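Local coordinates for MutT/nudix family protein (Enterococcus faecalis, PDB 2FML) that is of unknown function but, as a Nudix protein with an NrtR-like winged-helix region, probably binds nucleotide-related ligands and DNA, at residues H66-S71 / T181-H186; K57-Q62 / K144-F149; D164-L169 / L177-L182; P38-D43 / V124-L129; K94-V99 / G140-E145. All coordinates share one frame; numbering follows the deposited sequence.

Overall arrangement
Interaction 4 is fully buried, a parallel strand pair in the mixed Nudix sheet; interaction 2 is an antiparallel pair in the same sheet, where its strand 55-63 lies next to strand 39-50 of interaction 4, and is only partly buried. Interactions 1, 3 and 5 are partly buried too, with exposed residues at their rims. Interaction 5 joins the end of helix 85-97 to the turn into strand 143-154, sharing Lys144 and Glu145 with 2. Interactions 1 and 3 share Thr181 and Leu182, in the loop to helix 186-200. Backbone bonds hold 2 and 4, each with one mainly apolar face, 4 adding a buried hydroxyl-carboxylate cluster; aromatic packing serves 1, carboxylate-to-backbone bonds 3, and carbonyl-to-glycine contacts 5.

Interaction 1: H66-S71 / T181-H186; sequences HPFRNS and TLAFDH
Ser71 and Ala183 mark the nearest approach of the two backbones, their CA atoms 5.6 Å apart, where two tight turns meet. Residues 68-71 form a type II turn closed by Ser71 N to Phe68 O, and 183-186 a type II' turn closed by His186 N to Ala183 O. The turns present Phe68 and Phe184 to each other. With its CG beside the backbone N (chi1 -61°), Phe68 lays one ring face over the start of the other turn: Phe184 N stands 3.4 Å above the plane of that ring, near its centre, and Ala183 CA makes a CH-pi contact farther toward the rim. The Phe68 ring in turn drives its CD2 edge at the face of Phe184, a T-shaped pair with centroids 4.8 Å apart and planes at 61°. These loops flank the Nudix sheet: one connects strands 55-63 and 72-78, the other leads into helix 186-200, and Arg63 of the first strand touches both phenylalanines. Small Ala183 suits its place, because its CB fits 3.6 Å from Phe68 CB and also meets Ser71 CB. Pro67, after a cis peptide bond, sets its CG 3.7 Å from Phe184 CE1, while Phe23 of the second subunit packs on Pro67.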
# COMPACT_ATOMS: atom_id res chain seq x y z
N HIS A 66 18.96 19.52 -7.90
CA HIS A 66 18.58 18.57 -8.91
C HIS A 66 18.31 17.18 -8.33
O HIS A 66 18.83 16.83 -7.30
CB HIS A 66 19.66 18.54 -10.00
CG HIS A 66 19.43 19.54 -11.09
ND1 HIS A 66 20.46 20.17 -11.75
CD2 HIS A 66 18.29 20.00 -11.64
CE1 HIS A 66 19.95 20.99 -12.65
NE2 HIS A 66 18.64 20.93 -12.58
N PRO A 67 17.52 16.34 -9.04
CA PRO A 67 16.74 16.57 -10.24
C PRO A 67 15.53 17.44 -9.92
O PRO A 67 15.16 17.56 -8.75
CB PRO A 67 16.35 15.16 -10.70
CG PRO A 67 16.51 14.27 -9.49
CD PRO A 67 17.49 14.94 -8.58
N PHE A 68 15.01 18.16 -10.91
CA PHE A 68 13.89 19.06 -10.73
C PHE A 68 14.17 20.17 -9.79
O PHE A 68 13.29 20.50 -8.99
CB PHE A 68 12.64 18.26 -10.24
CG PHE A 68 12.19 17.21 -11.24
CD1 PHE A 68 11.49 17.58 -12.41
CD2 PHE A 68 12.52 15.87 -11.06
CE1 PHE A 68 11.08 16.61 -13.36
CE2 PHE A 68 12.13 14.89 -12.00
CZ PHE A 68 11.40 15.26 -13.13
N ARG A 69 15.38 20.76 -9.88
CA ARG A 69 15.68 22.01 -9.23
C ARG A 69 14.61 23.08 -9.50
O ARG A 69 14.24 23.32 -10.64
CB ARG A 69 17.02 22.56 -9.70
CG ARG A 69 17.53 23.75 -8.93
CD ARG A 69 18.65 24.45 -9.72
NE ARG A 69 19.78 23.55 -9.89
CZ ARG A 69 20.74 23.63 -10.82
NH1 ARG A 69 20.74 24.54 -11.79
NH2 ARG A 69 21.70 22.69 -10.80
N ASN A 70 14.14 23.72 -8.43
CA ASN A 70 13.18 24.80 -8.52
C ASN A 70 11.74 24.39 -8.82
O ASN A 70 10.84 25.22 -8.87
CB ASN A 70 13.69 25.88 -9.52
CG ASN A 70 14.92 26.64 -8.99
OD1 ASN A 70 15.20 26.64 -7.80
ND2 ASN A 70 15.65 27.29 -9.90
N SER A 71 11.51 23.11 -9.01
CA SER A 71 10.17 22.61 -9.18
C SER A 71 9.55 22.46 -7.77
O SER A 71 10.27 22.25 -6.81
CB SER A 71 10.17 21.27 -9.93
OG SER A 71 10.58 21.42 -11.27
N THR A 181 4.24 22.50 -13.01
CA THR A 181 4.28 21.07 -13.09
C THR A 181 5.04 20.52 -11.86
O THR A 181 6.16 20.95 -11.56
CB THR A 181 4.94 20.58 -14.45
OG1 THR A 181 4.24 21.13 -15.60
CG2 THR A 181 4.88 19.09 -14.58
N LEU A 182 4.45 19.58 -11.15
CA LEU A 182 5.13 18.94 -10.03
C LEU A 182 6.32 18.13 -10.51
O LEU A 182 6.26 17.48 -11.61
CB LEU A 182 4.16 18.04 -9.28
CG LEU A 182 3.08 18.78 -8.49
CD1 LEU A 182 1.91 17.87 -8.14
CD2 LEU A 182 3.69 19.36 -7.23
N ALA A 183 7.39 18.18 -9.71
CA ALA A 183 8.52 17.29 -9.84
C ALA A 183 8.16 15.79 -9.89
O ALA A 183 7.18 15.33 -9.31
CB ALA A 183 9.53 17.55 -8.67
N PHE A 184 9.01 15.02 -10.56
CA PHE A 184 8.92 13.57 -10.55
C PHE A 184 7.53 13.14 -11.04
O PHE A 184 7.03 13.73 -12.01
CB PHE A 184 9.26 12.97 -9.18
CG PHE A 184 10.63 13.38 -8.65
CD1 PHE A 184 11.78 12.80 -9.16
CD2 PHE A 184 10.76 14.32 -7.63
CE1 PHE A 184 13.05 13.16 -8.66
CE2 PHE A 184 11.96 14.69 -7.12
CZ PHE A 184 13.16 14.09 -7.64
N ASP A 185 6.94 12.16 -10.35
CA ASP A 185 5.59 11.66 -10.58
C ASP A 185 4.70 12.09 -9.41
O ASP A 185 3.69 11.49 -9.13
CB ASP A 185 5.60 10.11 -10.70
CG ASP A 185 6.15 9.42 -9.43
OD1 ASP A 185 6.74 10.10 -8.57
OD2 ASP A 185 5.98 8.18 -9.29
N HIS A 186 5.05 13.20 -8.76
CA HIS A 186 4.26 13.70 -7.60
C HIS A 186 2.83 14.11 -7.89
O HIS A 186 1.99 14.07 -7.02
CB HIS A 186 5.00 14.82 -6.87
CG HIS A 186 6.25 14.34 -6.22
ND1 HIS A 186 6.99 15.12 -5.36
CD2 HIS A 186 6.87 13.13 -6.28
CE1 HIS A 186 8.02 14.42 -4.92
NE2 HIS A 186 7.96 13.21 -5.47

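Interaction 2: K57-Q62 / K144-F149; sequences KVLLIQ and KEVHWF
Val58 O receives Phe149 N at 2.7 Å, and Phe149 O takes Val58 N in return, so these two residues form an antiparallel hydrogen-bonded pair. Two residues on, Leu60 and His147 repeat the exchange, with Leu60 N to His147 O at 3.0 Å and an N-H...O angle of 168°. At the far end Lys144 N bonds Gln62 O at 2.7 Å. Strands 55-63 and 143-154 are thus joined edge to edge within the mixed sheet of the Nudix fold, their short segments running at 156° to each other. On one face Leu60 and Phe149 cross at about a right angle: Leu60 CD1 sits over the ring centre of Phe149, 3.6 Å from the centroid, a CH-pi contact in which the leucine's methyl branch can settle flat on the ring's pi face. Trp72 meets the same phenylalanine ring edge-to-face. The other face carries Leu59, Ile61, Val146 and Trp148. Val146 CG2, anti to its own backbone N, lies between the two neighbours, 3.6 Å from Leu59 CD2 and 3.7 Å from Ile61 CG2; this one methyl touches both, while the beta-branched shape of valine suits the extended strand. Leu59 CB rests over the six-membered ring of Trp148, toward its rim. The indole NE1 bonds to Glu135 O. Lys57 lays CD 3.9 Å from Trp148 CB, crossing it at about a right angle, and carries its NZ onward to a salt bridge with Glu134.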
# COMPACT_ATOMS: atom_id res chain seq x y z
N LYS A 57 -5.71 22.41 2.40
CA LYS A 57 -4.37 22.78 1.95
C LYS A 57 -3.48 21.53 1.90
O LYS A 57 -3.76 20.54 2.57
CB LYS A 57 -3.76 23.89 2.82
CG LYS A 57 -4.66 25.06 3.14
CD LYS A 57 -3.89 26.33 3.34
CE LYS A 57 -4.80 27.43 3.86
NZ LYS A 57 -4.15 28.75 4.21
N VAL A 58 -2.44 21.59 1.09
CA VAL A 58 -1.48 20.51 0.97
C VAL A 58 -0.06 21.12 1.02
O VAL A 58 0.15 22.20 0.45
CB VAL A 58 -1.71 19.69 -0.33
CG1 VAL A 58 -1.58 20.60 -1.58
CG2 VAL A 58 -0.74 18.44 -0.37
N LEU A 59 0.86 20.49 1.73
CA LEU A 59 2.19 21.06 1.88
C LEU A 59 3.08 20.67 0.67
O LEU A 59 3.12 19.48 0.31
CB LEU A 59 2.84 20.58 3.19
CG LEU A 59 4.16 21.22 3.61
CD1 LEU A 59 4.46 20.84 5.01
CD2 LEU A 59 5.24 20.66 2.66
N LEU A 60 3.74 21.66 0.07
CA LEU A 60 4.68 21.43 -1.07
C LEU A 60 5.97 22.14 -0.72
O LEU A 60 5.96 23.10 0.03
CB LEU A 60 4.17 22.00 -2.39
CG LEU A 60 2.90 21.42 -2.99
CD1 LEU A 60 2.59 22.03 -4.36
CD2 LEU A 60 3.01 19.85 -3.11
N ILE A 61 7.08 21.68 -1.27
CA ILE A 61 8.35 22.36 -1.10
C ILE A 61 8.83 22.68 -2.49
O ILE A 61 8.50 21.96 -3.43
CB ILE A 61 9.44 21.47 -0.43
CG1 ILE A 61 9.67 20.20 -1.29
CG2 ILE A 61 9.08 21.14 0.98
CD1 ILE A 61 11.09 19.62 -1.25
N GLN A 62 9.62 23.76 -2.60
CA GLN A 62 10.35 24.07 -3.82
C GLN A 62 11.74 23.49 -3.66
O GLN A 62 12.50 23.89 -2.76
CB GLN A 62 10.44 25.57 -4.13
CG GLN A 62 11.19 25.83 -5.40
CD GLN A 62 11.21 27.28 -5.83
OE1 GLN A 62 10.99 27.61 -7.02
NE2 GLN A 62 11.49 28.15 -4.89
N LYS A 144 13.86 25.27 -0.85
CA LYS A 144 14.01 26.72 -1.09
C LYS A 144 12.80 27.45 -0.52
O LYS A 144 12.87 28.60 -0.14
CB LYS A 144 14.05 27.00 -2.60
CG LYS A 144 15.35 27.48 -3.17
CD LYS A 144 15.14 27.91 -4.62
CE LYS A 144 14.97 29.41 -4.78
NZ LYS A 144 15.30 29.82 -6.19
N GLU A 145 11.67 26.78 -0.51
CA GLU A 145 10.46 27.29 0.10
C GLU A 145 9.64 26.10 0.51
O GLU A 145 9.81 24.99 -0.02
CB GLU A 145 9.62 28.06 -0.89
CG GLU A 145 10.32 29.16 -1.61
CD GLU A 145 9.38 30.28 -1.83
OE1 GLU A 145 8.66 30.26 -2.87
OE2 GLU A 145 9.33 31.17 -0.93
N VAL A 146 8.76 26.34 1.47
CA VAL A 146 7.85 25.33 1.99
C VAL A 146 6.55 26.08 2.31
O VAL A 146 6.56 27.09 2.99
CB VAL A 146 8.44 24.50 3.22
CG1 VAL A 146 8.59 25.35 4.47
CG2 VAL A 146 7.53 23.31 3.50
N HIS A 147 5.45 25.59 1.77
CA HIS A 147 4.19 26.34 1.91
C HIS A 147 3.07 25.36 1.96
O HIS A 147 3.12 24.28 1.35
CB HIS A 147 3.94 27.26 0.72
CG HIS A 147 4.96 28.34 0.54
ND1 HIS A 147 5.72 28.47 -0.62
CD2 HIS A 147 5.32 29.37 1.35
CE1 HIS A 147 6.50 29.53 -0.50
NE2 HIS A 147 6.30 30.08 0.68
N TRP A 148 2.01 25.79 2.63
CA TRP A 148 0.71 25.15 2.55
C TRP A 148 0.05 25.70 1.30
O TRP A 148 -0.32 26.87 1.26
CB TRP A 148 -0.13 25.52 3.80
CG TRP A 148 0.26 24.76 5.04
CD1 TRP A 148 0.87 25.27 6.19
CD2 TRP A 148 0.05 23.37 5.28
NE1 TRP A 148 1.07 24.25 7.09
CE2 TRP A 148 0.55 23.08 6.57
CE3 TRP A 148 -0.52 22.31 4.53
CZ2 TRP A 148 0.51 21.81 7.12
CZ3 TRP A 148 -0.57 21.05 5.08
CH2 TRP A 148 -0.08 20.82 6.40
N PHE A 149 -0.11 24.87 0.27
CA PHE A 149 -0.80 25.26 -0.94
C PHE A 149 -2.30 25.08 -0.75
O PHE A 149 -2.75 24.08 -0.22
CB PHE A 149 -0.32 24.42 -2.13
CG PHE A 149 0.91 24.98 -2.84
CD1 PHE A 149 2.12 25.13 -2.16
CD2 PHE A 149 0.85 25.29 -4.22
CE1 PHE A 149 3.24 25.66 -2.80
CE2 PHE A 149 1.99 25.80 -4.90
CZ PHE A 149 3.16 26.01 -4.18

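Interaction 3: D164-L169 / L177-L182; sequences DVEITL and LGKDTL
Glu166 and Asp180 bind each other's segments in opposite senses, each carboxylate accepting a backbone N-H across the contact. Glu166 leaves its backbone with CG anti to N (chi1 179°) and then bends at the next bond, bringing OE1 to Lys179 N at 2.8 Å, the amide lying nearly along the C-O axis. Asp180 OD2 accepts Glu166 N at 3.2 Å, approached on its anti side and somewhat out of the carboxylate plane. Between them Asp180 N bonds Glu166 O at 2.8 Å. Carboxylates suit these places, accepting an N-H where the irregular loop cannot keep strand pairing: Glu166 for the loop, Asp180 for the strand. The Lys179 side chain crosses Glu166 at about a right angle, folding back at its last two bonds, but its NZ makes only a long salt bridge to OE2, at 3.7 Å. Gly178, without a side chain, lets the loop press against Thr168 and the Glu166 carbonyl, and one residue earlier Leu177 N bonds Thr168 O at 2.7 Å. Ile167 lies across Asp180 and also across Leu182, its CD1 3.8 Å from Leu182 CD2, while Leu169 CD1 touches the other branch of that leucine. Loop 177-182 thus runs back along end strand 165-170 on its way to helix 186-200. Thr168 OG1 bonds Thr159 OG1 of neighbouring strand 157-162. Leu169 and Leu182 pack on that helix, and Leu60 of strand 55-63 touches Ile167.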
# COMPACT_ATOMS: atom_id res chain seq x y z
N ASP A 164 1.60 33.03 -7.14
CA ASP A 164 1.44 32.88 -8.59
C ASP A 164 1.65 31.47 -9.14
O ASP A 164 1.63 31.26 -10.35
CB ASP A 164 2.32 33.87 -9.34
CG ASP A 164 1.58 35.17 -9.64
OD1 ASP A 164 0.93 35.26 -10.73
OD2 ASP A 164 1.64 36.09 -8.79
N VAL A 165 1.83 30.52 -8.22
CA VAL A 165 1.99 29.12 -8.56
C VAL A 165 0.63 28.46 -8.69
O VAL A 165 -0.25 28.67 -7.85
CB VAL A 165 2.86 28.39 -7.49
CG1 VAL A 165 3.13 26.91 -7.93
CG2 VAL A 165 4.14 29.18 -7.25
N GLU A 166 0.48 27.68 -9.76
CA GLU A 166 -0.78 27.07 -10.15
C GLU A 166 -0.51 25.71 -10.77
O GLU A 166 0.11 25.60 -11.82
CB GLU A 166 -1.56 27.95 -11.14
CG GLU A 166 -2.90 27.34 -11.62
CD GLU A 166 -3.21 27.64 -13.13
OE1 GLU A 166 -2.56 27.07 -14.07
OE2 GLU A 166 -4.13 28.45 -13.39
N ILE A 167 -0.97 24.68 -10.08
CA ILE A 167 -0.84 23.30 -10.47
C ILE A 167 -2.23 22.71 -10.46
O ILE A 167 -2.90 22.73 -9.43
CB ILE A 167 0.02 22.49 -9.46
CG1 ILE A 167 1.44 23.12 -9.37
CG2 ILE A 167 -0.12 20.95 -9.75
CD1 ILE A 167 2.17 22.77 -8.15
N THR A 168 -2.62 22.19 -11.62
CA THR A 168 -3.97 21.68 -11.88
C THR A 168 -3.79 20.28 -12.41
O THR A 168 -3.03 20.07 -13.34
CB THR A 168 -4.73 22.57 -12.86
OG1 THR A 168 -4.93 23.82 -12.20
CG2 THR A 168 -6.15 21.99 -13.17
N LEU A 169 -4.44 19.33 -11.74
CA LEU A 169 -4.33 17.91 -11.99
C LEU A 169 -5.69 17.29 -12.29
O LEU A 169 -6.68 17.55 -11.59
CB LEU A 169 -3.75 17.18 -10.75
CG LEU A 169 -2.43 17.70 -10.16
CD1 LEU A 169 -2.04 16.99 -8.84
CD2 LEU A 169 -1.34 17.73 -11.28
N LEU A 177 -2.51 20.26 -16.00
CA LEU A 177 -3.08 21.22 -16.92
C LEU A 177 -2.68 22.62 -16.60
O LEU A 177 -3.01 23.54 -17.37
CB LEU A 177 -4.61 21.17 -16.92
CG LEU A 177 -5.54 20.02 -16.49
CD1 LEU A 177 -6.90 20.44 -17.09
CD2 LEU A 177 -5.10 18.62 -16.99
N GLY A 178 -1.96 22.81 -15.48
CA GLY A 178 -1.67 24.14 -14.98
C GLY A 178 -0.34 24.72 -15.45
O GLY A 178 0.47 24.02 -16.10
N LYS A 179 -0.14 26.00 -15.11
CA LYS A 179 1.11 26.73 -15.29
C LYS A 179 2.34 25.90 -14.84
O LYS A 179 3.31 25.64 -15.60
CB LYS A 179 1.03 27.99 -14.43
CG LYS A 179 0.71 29.26 -15.15
CD LYS A 179 1.06 30.47 -14.26
CE LYS A 179 -0.10 30.88 -13.30
NZ LYS A 179 -1.47 30.90 -13.95
N ASP A 180 2.28 25.47 -13.59
CA ASP A 180 3.36 24.76 -12.95
C ASP A 180 3.15 23.24 -12.94
O ASP A 180 2.03 22.77 -12.86
CB ASP A 180 3.55 25.36 -11.56
CG ASP A 180 4.00 26.82 -11.65
OD1 ASP A 180 5.23 27.08 -11.84
OD2 ASP A 180 3.14 27.72 -11.57
N THR A 181 4.24 22.50 -13.01
CA THR A 181 4.28 21.07 -13.09
C THR A 181 5.04 20.52 -11.86
O THR A 181 6.16 20.95 -11.56
CB THR A 181 4.94 20.58 -14.45
OG1 THR A 181 4.24 21.13 -15.60
CG2 THR A 181 4.88 19.09 -14.58
N LEU A 182 4.45 19.58 -11.15
CA LEU A 182 5.13 18.94 -10.03
C LEU A 182 6.32 18.13 -10.51
O LEU A 182 6.26 17.48 -11.61
CB LEU A 182 4.16 18.04 -9.28
CG LEU A 182 3.08 18.78 -8.49
CD1 LEU A 182 1.91 17.87 -8.14
CD2 LEU A 182 3.69 19.36 -7.23

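Interaction 4: P38-D43 / V124-L129; sequences PSLTVD and VTVSYL
Thr41 N to Val124 O, 2.7 Å, is the shortest backbone bond between these strands, which run parallel with their segment axes 21° apart. Val124 N bonds Ser39 O, Val126 N bonds Thr41 O, and Tyr128 N bonds Asp43 O, so each strand alternately gives and takes. Asp43 N meets Val126 O at a longer 3.2 Å. CA-H...O contacts such as Leu40 CA to Val124 O fill the gaps between these bonds.

Polar side chains gather on one face. Thr125 OG1, anti to its own backbone N (chi1 -154°), donates to Asp43 OD2 at 2.7 Å, meeting it on the anti side and 24° out of the carboxylate plane; the two side chains cross at about a right angle. Thr41 OG1 stands 2.8 Å from the same hydroxyl, so Thr125 is flanked by two oxygens. Threonine fits here: it is beta-branched, as strands prefer, yet offers a hydroxyl to the buried carboxylate of Asp43. Asp43 OD2 also bonds a glycerol, probably from the crystallisation liquor.

Apolar contacts lie on the other face. Leu40, Val124 and Val126 pack loosely, with Leu40 CD1 4.4 Å from Val126 CG2, and Val42 CG1 lies 4.3 Å from Tyr128 CE2. Thr85 and Val89 of helix 85-97 cover Val42, and Thr85 OG1 also bonds Tyr128 OH. Leu40 and Val124 pack against Val124 and Leu40 of the second subunit. A parallel pair at the centre of a mixed sheet, with the Nudix helix against one face and helix 186-200 against the other, is characteristic of the alpha-beta-alpha sandwich of the Nudix fold.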
# COMPACT_ATOMS: atom_id res chain seq x y z
N PRO A 38 17.25 -0.90 -6.33
CA PRO A 38 16.84 0.51 -6.42
C PRO A 38 17.29 1.34 -5.22
O PRO A 38 17.61 0.77 -4.14
CB PRO A 38 15.32 0.42 -6.46
CG PRO A 38 15.00 -0.82 -5.60
CD PRO A 38 16.15 -1.76 -5.79
N SER A 39 17.32 2.68 -5.38
CA SER A 39 17.24 3.59 -4.24
C SER A 39 15.81 3.59 -3.76
O SER A 39 14.83 3.46 -4.54
CB SER A 39 17.73 5.00 -4.56
OG SER A 39 19.07 4.92 -5.03
N LEU A 40 15.68 3.67 -2.45
CA LEU A 40 14.38 3.65 -1.79
C LEU A 40 14.10 5.02 -1.17
O LEU A 40 14.88 5.52 -0.36
CB LEU A 40 14.34 2.58 -0.67
CG LEU A 40 12.90 2.38 -0.02
CD1 LEU A 40 12.05 1.75 -1.11
CD2 LEU A 40 13.00 1.46 1.17
N THR A 41 12.97 5.61 -1.54
CA THR A 41 12.61 6.88 -0.98
C THR A 41 11.21 6.80 -0.40
O THR A 41 10.53 5.74 -0.50
CB THR A 41 12.64 8.05 -2.04
OG1 THR A 41 11.77 7.72 -3.10
CG2 THR A 41 14.00 8.30 -2.62
N VAL A 42 10.85 7.88 0.30
CA VAL A 42 9.55 8.07 0.93
C VAL A 42 9.12 9.47 0.51
O VAL A 42 9.95 10.35 0.35
CB VAL A 42 9.60 7.98 2.53
CG1 VAL A 42 9.76 6.57 2.97
CG2 VAL A 42 10.72 8.86 3.12
N ASP A 43 7.82 9.68 0.37
CA ASP A 43 7.28 10.99 0.10
C ASP A 43 6.02 11.10 0.96
O ASP A 43 5.31 10.08 1.24
CB ASP A 43 6.89 11.11 -1.39
CG ASP A 43 8.09 11.42 -2.28
OD1 ASP A 43 8.55 12.60 -2.26
OD2 ASP A 43 8.61 10.50 -2.96
N VAL A 124 12.56 3.87 -6.07
CA VAL A 124 11.19 3.46 -5.70
C VAL A 124 10.79 4.25 -4.44
O VAL A 124 11.56 4.40 -3.51
CB VAL A 124 11.08 1.89 -5.47
CG1 VAL A 124 9.61 1.40 -5.00
CG2 VAL A 124 11.44 1.19 -6.76
N THR A 125 9.56 4.74 -4.45
CA THR A 125 9.10 5.52 -3.36
C THR A 125 7.88 4.88 -2.63
O THR A 125 7.01 4.33 -3.23
CB THR A 125 8.90 6.95 -3.83
OG1 THR A 125 9.04 7.84 -2.72
CG2 THR A 125 7.50 7.18 -4.49
N VAL A 126 7.87 4.94 -1.32
CA VAL A 126 6.74 4.55 -0.58
C VAL A 126 6.13 5.87 -0.13
O VAL A 126 6.73 6.64 0.59
CB VAL A 126 7.11 3.66 0.59
CG1 VAL A 126 5.91 3.29 1.37
CG2 VAL A 126 7.84 2.47 0.12
N SER A 127 4.98 6.18 -0.65
CA SER A 127 4.32 7.40 -0.22
C SER A 127 3.38 7.17 1.01
O SER A 127 2.85 6.10 1.21
CB SER A 127 3.58 8.07 -1.39
OG SER A 127 2.45 7.30 -1.78
N TYR A 128 3.22 8.23 1.78
CA TYR A 128 2.38 8.30 2.95
C TYR A 128 1.43 9.50 2.89
O TYR A 128 1.70 10.47 2.22
CB TYR A 128 3.25 8.39 4.23
CG TYR A 128 3.91 7.09 4.56
CD1 TYR A 128 3.41 6.29 5.58
CD2 TYR A 128 5.11 6.69 3.88
CE1 TYR A 128 4.07 5.10 5.94
CE2 TYR A 128 5.77 5.54 4.22
CZ TYR A 128 5.23 4.72 5.20
OH TYR A 128 5.85 3.56 5.48
N LEU A 129 0.36 9.41 3.67
CA LEU A 129 -0.72 10.40 3.78
C LEU A 129 -0.92 10.70 5.28
O LEU A 129 -0.90 9.80 6.12
CB LEU A 129 -2.01 9.80 3.22
CG LEU A 129 -3.35 10.53 3.33
CD1 LEU A 129 -3.21 12.03 2.86
CD2 LEU A 129 -4.36 9.79 2.43

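Interaction 5: K94-V99 / G140-E145; sequences KEETGV and GDDAKE
Glu96 extends its carboxylate beside Asp142, with OE2 4.3 Å from Asp142 CB and a similar distance from OD2 of that residue, two carboxylates facing each other without a bond. The other oxygen, Glu96 OE1, takes the backbone N of Gly76, which holds the carboxylate at this place. Behind it the backbones meet. Gly140 N donates to Glu96 O at 3.1 Å; the N-H...O angle is 144°, and the donor sits high above the carbonyl plane, well off the lone pairs, so the bond is bent. One residue back, Glu95 O makes a CA-H...O contact with Gly140 CA at 3.1 Å. Glycine suits this place, because a CB there would run into the Glu95 carbonyl. Gly140 also begins the type I turn closed by Ala143 N to Gly140 O, and Ala143 CB, a small methyl, lies 4.1 Å from Glu96 O.

The helix itself ends here. Thr97 OG1 accepts Val99 N, an ST turn, and Gly98 takes positive phi as the chain leaves the helix. Residues 77-98 match the Nudix box, whose helix this is; in relatives glutamates at this end of the box bind metal ions, though whether they do so in this protein is not established. Within the turn, Asp141 OD2 forms a salt bridge with Arg16 of the second subunit, which also makes a weak ion pair with Asp142. The negative charge of the acidic turn, Asp141 and Asp142, is thus probably offset in part by that arginine, which ties the turn to the second subunit.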
# COMPACT_ATOMS: atom_id res chain seq x y z
N LYS A 94 10.11 16.08 9.17
CA LYS A 94 10.68 17.00 10.13
C LYS A 94 11.89 17.78 9.60
O LYS A 94 11.95 18.99 9.78
CB LYS A 94 11.01 16.30 11.45
CG LYS A 94 11.24 17.30 12.55
CD LYS A 94 11.82 16.66 13.79
CE LYS A 94 12.27 17.75 14.78
NZ LYS A 94 13.00 17.07 15.89
N GLU A 95 12.86 17.10 8.96
CA GLU A 95 14.11 17.77 8.50
C GLU A 95 13.78 18.81 7.45
O GLU A 95 14.38 19.92 7.49
CB GLU A 95 15.15 16.77 7.92
CG GLU A 95 15.33 15.46 8.75
CD GLU A 95 16.73 14.75 8.69
OE1 GLU A 95 17.15 14.37 7.57
OE2 GLU A 95 17.33 14.53 9.80
N GLU A 96 12.83 18.46 6.55
CA GLU A 96 12.43 19.32 5.40
C GLU A 96 11.37 20.38 5.65
O GLU A 96 11.34 21.37 4.92
CB GLU A 96 12.03 18.49 4.19
CG GLU A 96 13.07 17.45 3.82
CD GLU A 96 13.12 17.13 2.32
OE1 GLU A 96 12.06 17.12 1.62
OE2 GLU A 96 14.27 16.87 1.85
N THR A 97 10.51 20.19 6.66
CA THR A 97 9.33 21.06 6.85
C THR A 97 9.20 21.59 8.26
O THR A 97 8.41 22.51 8.50
CB THR A 97 7.98 20.33 6.54
OG1 THR A 97 7.74 19.31 7.52
CG2 THR A 97 7.95 19.74 5.14
N GLY A 98 9.93 20.98 9.20
CA GLY A 98 9.80 21.30 10.62
C GLY A 98 8.63 20.63 11.32
O GLY A 98 8.48 20.74 12.50
N VAL A 99 7.82 19.88 10.62
CA VAL A 99 6.59 19.33 11.23
C VAL A 99 6.85 17.99 11.93
O VAL A 99 7.48 17.07 11.35
CB VAL A 99 5.48 19.24 10.19
CG1 VAL A 99 4.16 18.85 10.85
CG2 VAL A 99 5.40 20.56 9.43
N GLY A 140 13.92 22.95 5.46
CA GLY A 140 15.21 22.33 5.70
C GLY A 140 16.10 22.88 4.61
O GLY A 140 15.66 23.70 3.79
N ASP A 141 17.35 22.41 4.59
CA ASP A 141 18.38 22.94 3.69
C ASP A 141 18.08 22.74 2.20
O ASP A 141 18.39 23.62 1.39
CB ASP A 141 19.73 22.30 4.01
CG ASP A 141 20.89 23.03 3.32
OD1 ASP A 141 20.90 24.29 3.31
OD2 ASP A 141 21.79 22.33 2.80
N ASP A 142 17.49 21.59 1.87
CA ASP A 142 17.10 21.21 0.47
C ASP A 142 15.77 21.80 -0.05
O ASP A 142 15.35 21.52 -1.17
CB ASP A 142 17.10 19.69 0.28
CG ASP A 142 18.45 19.05 0.62
OD1 ASP A 142 19.53 19.67 0.35
OD2 ASP A 142 18.44 17.92 1.16
N ALA A 143 15.15 22.65 0.76
CA ALA A 143 13.90 23.22 0.39
C ALA A 143 14.11 24.70 0.33
O ALA A 143 14.52 25.31 1.33
CB ALA A 143 12.85 22.86 1.42
N LYS A 144 13.86 25.27 -0.85
CA LYS A 144 14.01 26.72 -1.09
C LYS A 144 12.80 27.45 -0.52
O LYS A 144 12.87 28.60 -0.14
CB LYS A 144 14.05 27.00 -2.60
CG LYS A 144 15.35 27.48 -3.17
CD LYS A 144 15.14 27.91 -4.62
CE LYS A 144 14.97 29.41 -4.78
NZ LYS A 144 15.30 29.82 -6.19
N GLU A 145 11.67 26.78 -0.51
CA GLU A 145 10.46 27.29 0.10
C GLU A 145 9.64 26.10 0.51
O GLU A 145 9.81 24.99 -0.02
CB GLU A 145 9.62 28.06 -0.89
CG GLU A 145 10.32 29.16 -1.61
CD GLU A 145 9.38 30.28 -1.83
OE1 GLU A 145 8.66 30.26 -2.87
OE2 GLU A 145 9.33 31.17 -0.93